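PDB 6IUL: natterin-like protein, which probably binds cell-surface glycans through a jacalin-like lectin domain and acts as a cytotoxic pore-forming protein through an aerolysin-type module. Local coordinates for residues G38-R43 with T107-K112; S71-K76 with F94-S99; A271-P276 with G301-K306. All blocks are in the same frame, centred on the assembly; numbering follows the deposited sequence.

Contact 1: G38-R43 with T107-K112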
ATOM      1  N   GLY A  38      28.730   1.012 -39.039  1.00 32.03           N
ATOM      2  CA  GLY A  38      29.617   0.673 -40.134  1.00 32.47           C
ATOM      3  C   GLY A  38      31.068   1.063 -39.795  1.00 35.18           C
ATOM      4  O   GLY A  38      31.407   1.356 -38.641  1.00 27.14           O
ATOM      5  N   GLY A  39      31.915   1.084 -40.823  1.00 34.98           N
ATOM      6  CA  GLY A  39      33.276   1.417 -40.639  1.00 34.01           C
ATOM      7  C   GLY A  39      33.553   2.805 -40.131  1.00 32.21           C
ATOM      8  O   GLY A  39      34.384   2.985 -39.256  1.00 35.29           O
ATOM      9  N   TRP A  40      32.841   3.774 -40.644  1.00 32.14           N
ATOM     10  CA  TRP A  40      33.132   5.178 -40.345  1.00 35.63           C
ATOM     11  C   TRP A  40      31.851   5.924 -39.913  1.00 35.94           C
ATOM     12  O   TRP A  40      31.717   7.151 -40.055  1.00 36.63           O
ATOM     13  CB  TRP A  40      33.821   5.886 -41.559  1.00 36.35           C
ATOM     14  CG  TRP A  40      33.103   5.669 -42.896  1.00 37.21           C
ATOM     15  CD1 TRP A  40      33.151   4.524 -43.696  1.00 37.60           C
ATOM     16  CD2 TRP A  40      32.300   6.616 -43.613  1.00 37.54           C
ATOM     17  NE1 TRP A  40      32.392   4.719 -44.825  1.00 39.04           N
ATOM     18  CE2 TRP A  40      31.885   5.992 -44.824  1.00 36.40           C
ATOM     19  CE3 TRP A  40      31.898   7.932 -43.358  1.00 40.05           C
ATOM     20  CZ2 TRP A  40      31.030   6.620 -45.749  1.00 40.18           C
ATOM     21  CZ3 TRP A  40      31.064   8.579 -44.285  1.00 42.93           C
ATOM     22  CH2 TRP A  40      30.642   7.915 -45.480  1.00 42.39           C
ATOM     23  N   GLN A  41      30.894   5.190 -39.379  1.00 34.27           N
ATOM     24  CA  GLN A  41      29.624   5.801 -39.004  1.00 33.16           C
ATOM     25  C   GLN A  41      28.757   4.877 -38.158  1.00 31.21           C
ATOM     26  O   GLN A  41      28.989   3.648 -38.116  1.00 28.49           O
ATOM     27  CB  GLN A  41      28.827   6.229 -40.257  1.00 35.76           C
ATOM     28  CG  GLN A  41      28.196   5.083 -41.003  1.00 37.07           C
ATOM     29  CD  GLN A  41      29.138   4.393 -42.007  1.00 38.37           C
ATOM     30  OE1 GLN A  41      30.266   4.093 -41.725  1.00 42.72           O
ATOM     31  NE2 GLN A  41      28.615   4.081 -43.131  1.00 46.05           N
ATOM     32  N   VAL A  42      27.790   5.488 -37.459  1.00 25.96           N
ATOM     33  CA  VAL A  42      26.589   4.782 -37.062  1.00 27.87           C
ATOM     34  C   VAL A  42      25.699   4.733 -38.305  1.00 28.01           C
ATOM     35  O   VAL A  42      25.376   5.782 -38.849  1.00 25.24           O
ATOM     36  CB  VAL A  42      25.857   5.507 -35.919  1.00 27.01           C
ATOM     37  CG1 VAL A  42      24.446   4.904 -35.703  1.00 24.52           C
ATOM     38  CG2 VAL A  42      26.705   5.452 -34.659  1.00 25.77           C
ATOM     39  N   ARG A  43      25.339   3.515 -38.751  1.00 29.67           N
ATOM     40  CA  ARG A  43      24.558   3.333 -39.956  1.00 29.89           C
ATOM     41  C   ARG A  43      23.074   3.556 -39.743  1.00 28.58           C
ATOM     42  O   ARG A  43      22.365   4.067 -40.621  1.00 25.30           O
ATOM     43  CB  ARG A  43      24.764   1.919 -40.499  1.00 34.51           C
ATOM     44  CG  ARG A  43      26.049   1.712 -41.285  1.00 43.08           C
ATOM     45  CD  ARG A  43      25.551   1.480 -42.739  1.00 46.56           C
ATOM     46  NE  ARG A  43      25.296   0.065 -42.911  1.00 41.78           N
ATOM     47  CZ  ARG A  43      24.902  -0.544 -44.043  1.00 40.79           C
ATOM     48  NH1 ARG A  43      24.578   0.105 -45.141  1.00 39.56           N
ATOM     49  NH2 ARG A  43      24.863  -1.860 -44.074  1.00 34.81           N
ATOM     50  N   THR A 107      33.517   0.872 -36.420  1.00 33.40           N
ATOM     51  CA  THR A 107      34.466  -0.233 -36.292  1.00 34.37           C
ATOM     52  C   THR A 107      35.867   0.130 -36.759  1.00 36.90           C
ATOM     53  O   THR A 107      36.811  -0.423 -36.266  1.00 36.68           O
ATOM     54  CB  THR A 107      34.007  -1.461 -37.138  1.00 34.38           C
ATOM     55  OG1 THR A 107      33.892  -1.086 -38.519  1.00 32.78           O
ATOM     56  CG2 THR A 107      32.639  -1.987 -36.605  1.00 36.29           C
ATOM     57  N   ASP A 108      36.006   1.048 -37.702  1.00 39.63           N
ATOM     58  CA  ASP A 108      37.330   1.350 -38.294  1.00 45.91           C
ATOM     59  C   ASP A 108      37.966   2.660 -37.782  1.00 52.24           C
ATOM     60  O   ASP A 108      38.959   2.627 -37.110  1.00 68.80           O
ATOM     61  CB  ASP A 108      37.240   1.357 -39.823  1.00 43.73           C
ATOM     62  CG  ASP A 108      36.717   0.027 -40.384  1.00 42.34           C
ATOM     63  OD1 ASP A 108      36.783  -0.986 -39.660  1.00 38.61           O
ATOM     64  OD2 ASP A 108      36.187   0.006 -41.520  1.00 41.12           O
ATOM     65  N   TRP A 109      37.407   3.820 -38.109  1.00 64.96           N
ATOM     66  CA  TRP A 109      37.992   5.071 -37.617  1.00 63.11           C
ATOM     67  C   TRP A 109      38.000   5.043 -36.062  1.00 63.60           C
ATOM     68  O   TRP A 109      37.289   4.306 -35.387  1.00 59.74           O
ATOM     69  CB  TRP A 109      37.294   6.288 -38.232  1.00 77.12           C
ATOM     70  CG  TRP A 109      37.345   6.335 -39.780  1.00 85.69           C
ATOM     71  CD1 TRP A 109      37.929   5.422 -40.601  1.00 77.24           C
ATOM     72  CD2 TRP A 109      36.758   7.342 -40.661  1.00105.52           C
ATOM     73  NE1 TRP A 109      37.753   5.775 -41.921  1.00 96.80           N
ATOM     74  CE2 TRP A 109      37.050   6.950 -41.997  1.00106.27           C
ATOM     75  CE3 TRP A 109      36.028   8.533 -40.452  1.00 97.77           C
ATOM     76  CZ2 TRP A 109      36.628   7.707 -43.139  1.00100.23           C
ATOM     77  CZ3 TRP A 109      35.611   9.296 -41.585  1.00 93.77           C
ATOM     78  CH2 TRP A 109      35.913   8.868 -42.911  1.00 96.65           C
ATOM     79  N   GLY A 110      38.852   5.833 -35.448  1.00 69.97           N
ATOM     80  CA  GLY A 110      39.004   5.793 -33.976  1.00 65.17           C
ATOM     81  C   GLY A 110      38.403   7.026 -33.319  1.00 53.42           C
ATOM     82  O   GLY A 110      38.338   8.121 -33.892  1.00 60.19           O
ATOM     83  N   LEU A 111      38.014   6.872 -32.069  1.00 49.29           N
ATOM     84  CA  LEU A 111      37.176   7.935 -31.403  1.00 51.70           C
ATOM     85  C   LEU A 111      37.996   9.096 -30.873  1.00 46.51           C
ATOM     86  O   LEU A 111      38.955   8.877 -30.176  1.00 45.75           O
ATOM     87  CB  LEU A 111      36.330   7.356 -30.255  1.00 47.10           C
ATOM     88  CG  LEU A 111      35.276   6.326 -30.707  1.00 42.05           C
ATOM     89  CD1 LEU A 111      34.617   5.772 -29.467  1.00 39.12           C
ATOM     90  CD2 LEU A 111      34.272   6.901 -31.683  1.00 40.07           C
ATOM     91  N   LYS A 112      37.595  10.323 -31.165  1.00 46.09           N
ATOM     92  CA  LYS A 112      38.336  11.487 -30.681  1.00 47.24           C
ATOM     93  C   LYS A 112      37.803  12.354 -29.563  1.00 38.35           C
ATOM     94  O   LYS A 112      38.180  12.204 -28.415  1.00 43.72           O
ATOM     95  CB  LYS A 112      38.689  12.404 -31.857  1.00 52.15           C
ATOM     96  CG  LYS A 112      39.867  11.842 -32.660  1.00 58.60           C
ATOM     97  CD  LYS A 112      40.594  12.870 -33.525  1.00 58.88           C
ATOM     98  CE  LYS A 112      41.978  12.342 -33.881  1.00 59.56           C
ATOM     99  NZ  LYS A 112      42.827  13.356 -34.555  1.00 64.45           N
TER
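The carbonyls of Gly38 and Gly39 turn toward the backbone of 107-112, and here two loops of the lectin domain lock together through main-chain bonds. Thr107 N gives the straightest of them, reaching Gly38 O at 3.1 Å with an N-H...O angle of 163°. Gly39 O takes Asp108 N at 3.0 Å, in the carbonyl plane and on a lone pair, and also a weak bond from Trp109 N, so one oxygen gathers two successive amides. Gly39 is held close on its flank as well, its CA lying 3.3 Å from Thr107 OG1 and 3.4 Å from Asp108 OD2.

Beyond this knot the contact passes to two exposed tryptophans lying side by side. Trp40 CB sits 3.4 Å from the centroid of the Trp109 six-membered ring, over its face, in a CH-pi contact. With chi1 of 49°, Trp40 CG stands between its backbone N and carbonyl carbon, and the end of the indole leads away from 107-112; its five-membered ring meets the Trp109 six-membered ring obliquely, planes 31° apart. Trp109 is poorly ordered, in keeping with its exposed position.

The chemistry implies a join specified mainly by peptide groups, with the indoles adding an apolar patch at the surface.

Contact 2: S71-K76 with F94-S99; sequences SGEFIK and FITSRS
Strands 75-82 and 89-96 form a beta hairpin of the jacalin-like domain, and this contact lies at its open end, where Ile75 and Thr96 make an antiparallel non-hydrogen-bonded pair. On one side of that pair Lys76 N bonds to Ile95 O at 2.9 Å; on the other, Ser97 N reaches Phe74 O at 2.7 Å.

Ser97 grips Phe74 twice more. Its OG accepts from Phe74 N at 3.0 Å, nearly straight at 164°, while its CB rests over the centre of the Phe74 ring, 3.5 Å from the centroid. A water links the same OG to Gly72 O.

Glu73 runs out fully extended, CG anti to the backbone N (chi1 -171°), and Thr96 OG1 donates to its OE2 at 2.5 Å, a short bond on the anti side of the carboxylate. Its OE1 pairs with Arg100. Arg98 lays its guanidinium over Glu73 CB, and NH2 bonds to Ser71 O at 3.1 Å, although the charge is matched by Glu70 through NH1.

Thr96 OG1 accepts in turn from Arg98 N at 3.1 Å. That bond makes an ST turn, set within a type I beta turn from Thr96 to Ser99, closed by Ser99 N on Thr96 O and leading out of the hairpin strand.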
ATOM      1  N   SER A  71      11.928  -1.848 -16.238  1.00 32.53           N
ATOM      2  CA  SER A  71      11.018  -0.969 -15.513  1.00 34.31           C
ATOM      3  C   SER A  71      11.746  -0.182 -14.409  1.00 35.40           C
ATOM      4  O   SER A  71      12.470  -0.750 -13.564  1.00 28.74           O
ATOM      5  CB  SER A  71       9.877  -1.783 -14.892  1.00 34.33           C
ATOM      6  OG  SER A  71       9.057  -2.273 -15.947  1.00 41.33           O
ATOM      7  N   GLY A  72      11.583   1.135 -14.434  1.00 29.05           N
ATOM      8  CA  GLY A  72      12.228   1.965 -13.430  1.00 30.80           C
ATOM      9  C   GLY A  72      13.687   2.307 -13.694  1.00 28.16           C
ATOM     10  O   GLY A  72      14.290   3.061 -12.944  1.00 28.99           O
ATOM     11  N   GLU A  73      14.250   1.772 -14.765  1.00 28.49           N
ATOM     12  CA  GLU A  73      15.665   2.039 -15.114  1.00 29.75           C
ATOM     13  C   GLU A  73      15.768   3.268 -15.989  1.00 30.57           C
ATOM     14  O   GLU A  73      15.097   3.347 -17.011  1.00 34.77           O
ATOM     15  CB  GLU A  73      16.261   0.847 -15.852  1.00 30.65           C
ATOM     16  CG  GLU A  73      17.757   0.944 -16.063  1.00 32.39           C
ATOM     17  CD  GLU A  73      18.347  -0.279 -16.754  1.00 32.79           C
ATOM     18  OE1 GLU A  73      17.578  -0.980 -17.454  1.00 30.90           O
ATOM     19  OE2 GLU A  73      19.587  -0.503 -16.610  1.00 34.78           O
ATOM     20  N   PHE A  74      16.608   4.230 -15.596  1.00 29.92           N
ATOM     21  CA  PHE A  74      16.798   5.413 -16.405  1.00 31.56           C
ATOM     22  C   PHE A  74      18.256   5.621 -16.775  1.00 32.92           C
ATOM     23  O   PHE A  74      19.097   4.834 -16.399  1.00 31.10           O
ATOM     24  CB  PHE A  74      16.207   6.659 -15.720  1.00 31.28           C
ATOM     25  CG  PHE A  74      16.783   6.968 -14.387  1.00 30.36           C
ATOM     26  CD1 PHE A  74      16.264   6.382 -13.228  1.00 30.28           C
ATOM     27  CD2 PHE A  74      17.829   7.889 -14.261  1.00 32.36           C
ATOM     28  CE1 PHE A  74      16.811   6.684 -11.981  1.00 28.92           C
ATOM     29  CE2 PHE A  74      18.368   8.227 -13.009  1.00 34.11           C
ATOM     30  CZ  PHE A  74      17.865   7.607 -11.854  1.00 32.82           C
ATOM     31  N   ILE A  75      18.550   6.696 -17.509  1.00 31.45           N
ATOM     32  CA  ILE A  75      19.920   6.959 -17.969  1.00 29.02           C
ATOM     33  C   ILE A  75      20.634   7.912 -17.048  1.00 27.61           C
ATOM     34  O   ILE A  75      20.127   8.982 -16.733  1.00 28.65           O
ATOM     35  CB  ILE A  75      19.920   7.489 -19.413  1.00 28.65           C
ATOM     36  CG1 ILE A  75      19.437   6.408 -20.365  1.00 27.57           C
ATOM     37  CG2 ILE A  75      21.314   7.908 -19.809  1.00 28.83           C
ATOM     38  CD1 ILE A  75      19.257   6.874 -21.803  1.00 29.14           C
ATOM     39  N   LYS A  76      21.805   7.495 -16.568  1.00 28.45           N
ATOM     40  CA  LYS A  76      22.614   8.291 -15.671  1.00 29.47           C
ATOM     41  C   LYS A  76      23.605   9.189 -16.421  1.00 27.92           C
ATOM     42  O   LYS A  76      23.949  10.308 -15.998  1.00 29.45           O
ATOM     43  CB  LYS A  76      23.332   7.333 -14.702  1.00 33.77           C
ATOM     44  CG  LYS A  76      24.513   7.898 -13.963  1.00 39.73           C
ATOM     45  CD  LYS A  76      24.990   6.873 -12.927  1.00 41.71           C
ATOM     46  CE  LYS A  76      25.706   5.723 -13.595  1.00 40.37           C
ATOM     47  NZ  LYS A  76      26.425   4.914 -12.600  1.00 37.21           N
ATOM     48  N   PHE A  94      25.897   4.961 -23.308  1.00 23.57           N
ATOM     49  CA  PHE A  94      25.240   5.376 -22.078  1.00 25.93           C
ATOM     50  C   PHE A  94      25.398   4.379 -20.977  1.00 25.00           C
ATOM     51  O   PHE A  94      25.673   3.233 -21.221  1.00 24.24           O
ATOM     52  CB  PHE A  94      23.755   5.736 -22.303  1.00 25.13           C
ATOM     53  CG  PHE A  94      22.909   4.596 -22.842  1.00 25.05           C
ATOM     54  CD1 PHE A  94      22.432   3.626 -21.978  1.00 27.02           C
ATOM     55  CD2 PHE A  94      22.482   4.582 -24.152  1.00 23.46           C
ATOM     56  CE1 PHE A  94      21.570   2.609 -22.422  1.00 25.85           C
ATOM     57  CE2 PHE A  94      21.645   3.561 -24.626  1.00 25.29           C
ATOM     58  CZ  PHE A  94      21.185   2.554 -23.758  1.00 24.29           C
ATOM     59  N   ILE A  95      25.225   4.873 -19.755  1.00 26.34           N
ATOM     60  CA  ILE A  95      25.233   4.056 -18.574  1.00 28.83           C
ATOM     61  C   ILE A  95      23.938   4.335 -17.833  1.00 26.23           C
ATOM     62  O   ILE A  95      23.543   5.504 -17.676  1.00 27.59           O
ATOM     63  CB  ILE A  95      26.448   4.393 -17.673  1.00 33.51           C
ATOM     64  CG1 ILE A  95      27.755   4.107 -18.421  1.00 35.88           C
ATOM     65  CG2 ILE A  95      26.419   3.484 -16.422  1.00 35.10           C
ATOM     66  CD1 ILE A  95      28.982   4.682 -17.767  1.00 40.46           C
ATOM     67  N   THR A  96      23.278   3.288 -17.379  1.00 24.91           N
ATOM     68  CA  THR A  96      21.991   3.448 -16.714  1.00 27.82           C
ATOM     69  C   THR A  96      22.101   3.601 -15.218  1.00 28.86           C
ATOM     70  O   THR A  96      23.195   3.468 -14.629  1.00 26.04           O
ATOM     71  CB  THR A  96      21.050   2.286 -16.985  1.00 28.05           C
ATOM     72  OG1 THR A  96      21.477   1.151 -16.229  1.00 29.74           O
ATOM     73  CG2 THR A  96      21.063   1.958 -18.497  1.00 31.19           C
ATOM     74  N   SER A  97      20.944   3.883 -14.608  1.00 29.57           N
ATOM     75  CA  SER A  97      20.829   4.028 -13.162  1.00 30.37           C
ATOM     76  C   SER A  97      21.141   2.735 -12.436  1.00 33.99           C
ATOM     77  O   SER A  97      21.424   2.778 -11.246  1.00 34.84           O
ATOM     78  CB  SER A  97      19.403   4.507 -12.790  1.00 30.76           C
ATOM     79  OG  SER A  97      18.451   3.621 -13.303  1.00 29.42           O
ATOM     80  N   ARG A  98      21.082   1.592 -13.142  1.00 33.55           N
ATOM     81  CA  ARG A  98      21.467   0.301 -12.570  1.00 33.21           C
ATOM     82  C   ARG A  98      22.845  -0.113 -13.038  1.00 33.39           C
ATOM     83  O   ARG A  98      23.159  -1.272 -13.076  1.00 33.80           O
ATOM     84  CB  ARG A  98      20.480  -0.767 -12.964  1.00 37.04           C
ATOM     85  CG  ARG A  98      19.038  -0.345 -12.842  1.00 39.76           C
ATOM     86  CD  ARG A  98      18.295  -1.240 -11.919  1.00 41.82           C
ATOM     87  NE  ARG A  98      17.009  -0.613 -11.586  1.00 47.24           N
ATOM     88  CZ  ARG A  98      15.817  -1.003 -12.009  1.00 44.36           C
ATOM     89  NH1 ARG A  98      15.669  -2.054 -12.792  1.00 50.03           N
ATOM     90  NH2 ARG A  98      14.764  -0.360 -11.588  1.00 44.79           N
ATOM     91  N   SER A  99      23.662   0.857 -13.412  1.00 35.61           N
ATOM     92  CA  SER A  99      25.037   0.610 -13.850  1.00 39.56           C
ATOM     93  C   SER A  99      25.204  -0.300 -15.064  1.00 36.68           C
ATOM     94  O   SER A  99      26.305  -0.721 -15.340  1.00 38.33           O
ATOM     95  CB  SER A  99      25.911   0.129 -12.660  1.00 41.04           C
ATOM     96  OG  SER A  99      25.767   1.044 -11.579  1.00 41.74           O
TER
HETATM   97  O   HOH W   1      16.854   2.886 -11.242  1.00 33.55           O

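Contact 3: A271-P276 with G301-K306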
ATOM      1  N   ALA A 271     -20.095  -1.877  -2.100  1.00 36.70           N
ATOM      2  CA  ALA A 271     -20.215  -1.649  -3.535  1.00 37.01           C
ATOM      3  C   ALA A 271     -18.885  -1.692  -4.246  1.00 38.56           C
ATOM      4  O   ALA A 271     -17.951  -0.989  -3.859  1.00 36.16           O
ATOM      5  CB  ALA A 271     -20.904  -0.314  -3.797  1.00 39.71           C
ATOM      6  N   ASP A 272     -18.820  -2.543  -5.281  1.00 42.65           N
ATOM      7  CA  ASP A 272     -17.714  -2.582  -6.247  1.00 41.20           C
ATOM      8  C   ASP A 272     -17.942  -1.533  -7.294  1.00 43.16           C
ATOM      9  O   ASP A 272     -19.016  -1.469  -7.865  1.00 38.33           O
ATOM     10  CB  ASP A 272     -17.603  -3.955  -6.918  1.00 41.49           C
ATOM     11  CG  ASP A 272     -17.013  -5.011  -5.970  1.00 47.59           C
ATOM     12  OD1 ASP A 272     -15.850  -4.870  -5.551  1.00 50.87           O
ATOM     13  OD2 ASP A 272     -17.700  -5.982  -5.622  1.00 53.17           O
ATOM     14  N   ILE A 273     -16.925  -0.703  -7.533  1.00 41.19           N
ATOM     15  CA  ILE A 273     -17.029   0.371  -8.497  1.00 40.62           C
ATOM     16  C   ILE A 273     -16.116   0.111  -9.698  1.00 47.78           C
ATOM     17  O   ILE A 273     -14.926  -0.182  -9.541  1.00 44.58           O
ATOM     18  CB  ILE A 273     -16.683   1.724  -7.869  1.00 39.94           C
ATOM     19  CG1 ILE A 273     -17.539   1.952  -6.621  1.00 38.90           C
ATOM     20  CG2 ILE A 273     -16.862   2.841  -8.883  1.00 36.66           C
ATOM     21  CD1 ILE A 273     -17.382   3.310  -5.958  1.00 37.93           C
ATOM     22  N   ASP A 274     -16.675   0.214 -10.903  1.00 45.60           N
ATOM     23  CA  ASP A 274     -15.934  -0.066 -12.129  1.00 48.24           C
ATOM     24  C   ASP A 274     -16.389   0.974 -13.158  1.00 45.78           C
ATOM     25  O   ASP A 274     -17.525   0.921 -13.623  1.00 45.41           O
ATOM     26  CB  ASP A 274     -16.197  -1.503 -12.595  1.00 52.80           C
ATOM     27  CG  ASP A 274     -15.314  -1.926 -13.774  1.00 65.35           C
ATOM     28  OD1 ASP A 274     -15.196  -1.174 -14.769  1.00 71.07           O
ATOM     29  OD2 ASP A 274     -14.753  -3.044 -13.737  1.00 83.01           O
ATOM     30  N   LEU A 275     -15.525   1.940 -13.470  1.00 40.35           N
ATOM     31  CA  LEU A 275     -15.925   3.145 -14.203  1.00 40.24           C
ATOM     32  C   LEU A 275     -14.792   3.683 -15.086  1.00 40.94           C
ATOM     33  O   LEU A 275     -13.678   3.719 -14.654  1.00 39.45           O
ATOM     34  CB  LEU A 275     -16.291   4.251 -13.225  1.00 37.95           C
ATOM     35  CG  LEU A 275     -17.574   4.166 -12.375  1.00 41.52           C
ATOM     36  CD1 LEU A 275     -17.641   5.377 -11.478  1.00 38.83           C
ATOM     37  CD2 LEU A 275     -18.841   4.106 -13.260  1.00 41.36           C
ATOM     38  N   PRO A 276     -15.080   4.102 -16.324  1.00 41.30           N
ATOM     39  CA  PRO A 276     -14.042   4.780 -17.110  1.00 40.54           C
ATOM     40  C   PRO A 276     -13.693   6.155 -16.545  1.00 37.35           C
ATOM     41  O   PRO A 276     -14.553   6.807 -15.929  1.00 35.41           O
ATOM     42  CB  PRO A 276     -14.678   4.914 -18.524  1.00 42.22           C
ATOM     43  CG  PRO A 276     -16.165   4.827 -18.270  1.00 43.82           C
ATOM     44  CD  PRO A 276     -16.315   3.882 -17.101  1.00 42.57           C
ATOM     45  N   GLY A 301     -12.779   0.418  -7.720  1.00 40.50           N
ATOM     46  CA  GLY A 301     -12.838   0.731  -6.324  1.00 41.40           C
ATOM     47  C   GLY A 301     -13.680  -0.255  -5.535  1.00 36.74           C
ATOM     48  O   GLY A 301     -14.465  -0.996  -6.081  1.00 34.95           O
ATOM     49  N   LEU A 302     -13.502  -0.212  -4.226  1.00 36.77           N
ATOM     50  CA  LEU A 302     -14.362  -0.882  -3.286  1.00 37.88           C
ATOM     51  C   LEU A 302     -14.711   0.131  -2.208  1.00 35.46           C
ATOM     52  O   LEU A 302     -13.825   0.786  -1.641  1.00 33.54           O
ATOM     53  CB  LEU A 302     -13.659  -2.083  -2.670  1.00 42.65           C
ATOM     54  CG  LEU A 302     -14.475  -2.850  -1.597  1.00 42.17           C
ATOM     55  CD1 LEU A 302     -15.764  -3.384  -2.205  1.00 41.46           C
ATOM     56  CD2 LEU A 302     -13.695  -4.036  -1.042  1.00 38.51           C
ATOM     57  N   THR A 303     -16.000   0.317  -1.964  1.00 29.92           N
ATOM     58  CA  THR A 303     -16.430   1.245  -0.937  1.00 31.37           C
ATOM     59  C   THR A 303     -17.560   0.635  -0.100  1.00 32.26           C
ATOM     60  O   THR A 303     -18.142  -0.406  -0.471  1.00 30.64           O
ATOM     61  CB  THR A 303     -16.872   2.579  -1.543  1.00 34.52           C
ATOM     62  OG1 THR A 303     -16.957   3.563  -0.505  1.00 33.15           O
ATOM     63  CG2 THR A 303     -18.222   2.473  -2.248  1.00 32.34           C
ATOM     64  N   TYR A 304     -17.838   1.272   1.029  1.00 30.48           N
ATOM     65  CA  TYR A 304     -18.871   0.823   1.949  1.00 31.73           C
ATOM     66  C   TYR A 304     -19.727   2.006   2.359  1.00 35.61           C
ATOM     67  O   TYR A 304     -19.242   3.133   2.419  1.00 35.39           O
ATOM     68  CB  TYR A 304     -18.293   0.171   3.199  1.00 28.51           C
ATOM     69  CG  TYR A 304     -17.676  -1.182   3.009  1.00 26.73           C
ATOM     70  CD1 TYR A 304     -16.344  -1.322   2.582  1.00 27.23           C
ATOM     71  CD2 TYR A 304     -18.393  -2.339   3.296  1.00 27.68           C
ATOM     72  CE1 TYR A 304     -15.762  -2.568   2.430  1.00 24.30           C
ATOM     73  CE2 TYR A 304     -17.821  -3.601   3.148  1.00 27.34           C
ATOM     74  CZ  TYR A 304     -16.506  -3.703   2.703  1.00 27.07           C
ATOM     75  OH  TYR A 304     -15.960  -4.962   2.546  1.00 27.12           O
ATOM     76  N   THR A 305     -21.008   1.733   2.648  1.00 36.29           N
ATOM     77  CA  THR A 305     -21.878   2.740   3.263  1.00 35.51           C
ATOM     78  C   THR A 305     -21.619   2.779   4.769  1.00 35.02           C
ATOM     79  O   THR A 305     -20.814   2.022   5.310  1.00 33.75           O
ATOM     80  CB  THR A 305     -23.371   2.383   3.061  1.00 35.04           C
ATOM     81  OG1 THR A 305     -23.651   1.150   3.719  1.00 37.48           O
ATOM     82  CG2 THR A 305     -23.668   2.174   1.602  1.00 36.40           C
ATOM     83  N   LYS A 306     -22.339   3.646   5.448  1.00 39.74           N
ATOM     84  CA  LYS A 306     -22.389   3.640   6.931  1.00 36.95           C
ATOM     85  C   LYS A 306     -23.145   2.406   7.410  1.00 36.86           C
ATOM     86  O   LYS A 306     -24.006   1.881   6.694  1.00 35.79           O
ATOM     87  CB  LYS A 306     -23.059   4.921   7.485  1.00 42.99           C
ATOM     88  CG  LYS A 306     -22.165   6.191   7.487  1.00 52.92           C
ATOM     89  CD  LYS A 306     -20.684   5.792   7.569  1.00 59.14           C
ATOM     90  CE  LYS A 306     -19.663   6.912   7.666  1.00 70.27           C
ATOM     91  NZ  LYS A 306     -19.601   7.484   9.030  1.00 70.25           N
TER
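Four main-chain hydrogen bonds carry the pairing of Ala271 and Ile273 with Thr303 and Gly301. Ala271 and Thr303 exchange two of them: Ala271 N gives to Thr303 O at 2.9 Å, almost straight, and Thr303 N returns one to Ala271 O at 3.0 Å, in the carbonyl plane. Ile273 and Gly301 repeat the exchange. Ile273 N reaches Gly301 O at 2.9 Å with an N-H...O angle of 178°, yet it arrives from above the carbonyl plane, 40° out of it, while Gly301 N closes the ring on Ile273 O. Between these two hydrogen-bonded pairs Asp272 and Leu302 form the non-hydrogen-bonded one.

Further out, the two faces of the ribbon differ. On the face of Ala271, Ile273 and Thr303, the Thr303 methyl is the meeting point: CG2 lies 3.9 Å from Ile273 CD1 and 4.2 Å from Ala271 CB. Chi1 of -165° puts Thr303 OG1 anti to the backbone N and leaves CG2 between that N and the carbonyl carbon, directed at the apolar partners. Strand 212-223 packs over this buried face, with Val221 against Ala271 and Thr303, and Pro219 against Ile273. Gly301 presents no side chain there.

On the other face Leu302 CD1 meets Asp272 OD1 at 3.7 Å, the two side chains crossing at a slant, while Asp272 OD2 makes a salt bridge with Arg270. Lys197 packs against Leu302 from strand 184-200, on the far edge of 301-304.

Long antiparallel strands such as 260-285 and 290-313 are characteristic of the elongated beta module of aerolysin-type pore-forming proteins, consistent with the ETX/MTX2 family of this region.

In the fold
From the N terminus, the chain first passes 38-43, runs through strands to 71-76, and turns back along the hairpin so that 94-99 closes contact 2. Only afterwards does 107-112 return to close contact 1; the smaller loop is therefore nested within the larger, and both belong to the jacalin-like domain. Their centres lie about 25 Å apart and the two contacts do not touch: contact 1 joins surface loops, contact 2 the open end of a hairpin. Contact 3 follows in series, across the chain's centre and about 60 Å, centre to centre, from contact 1. It pairs strands 260-285 and 290-313 in the aerolysin-type part, so lectin and toxin regions are each tied internally.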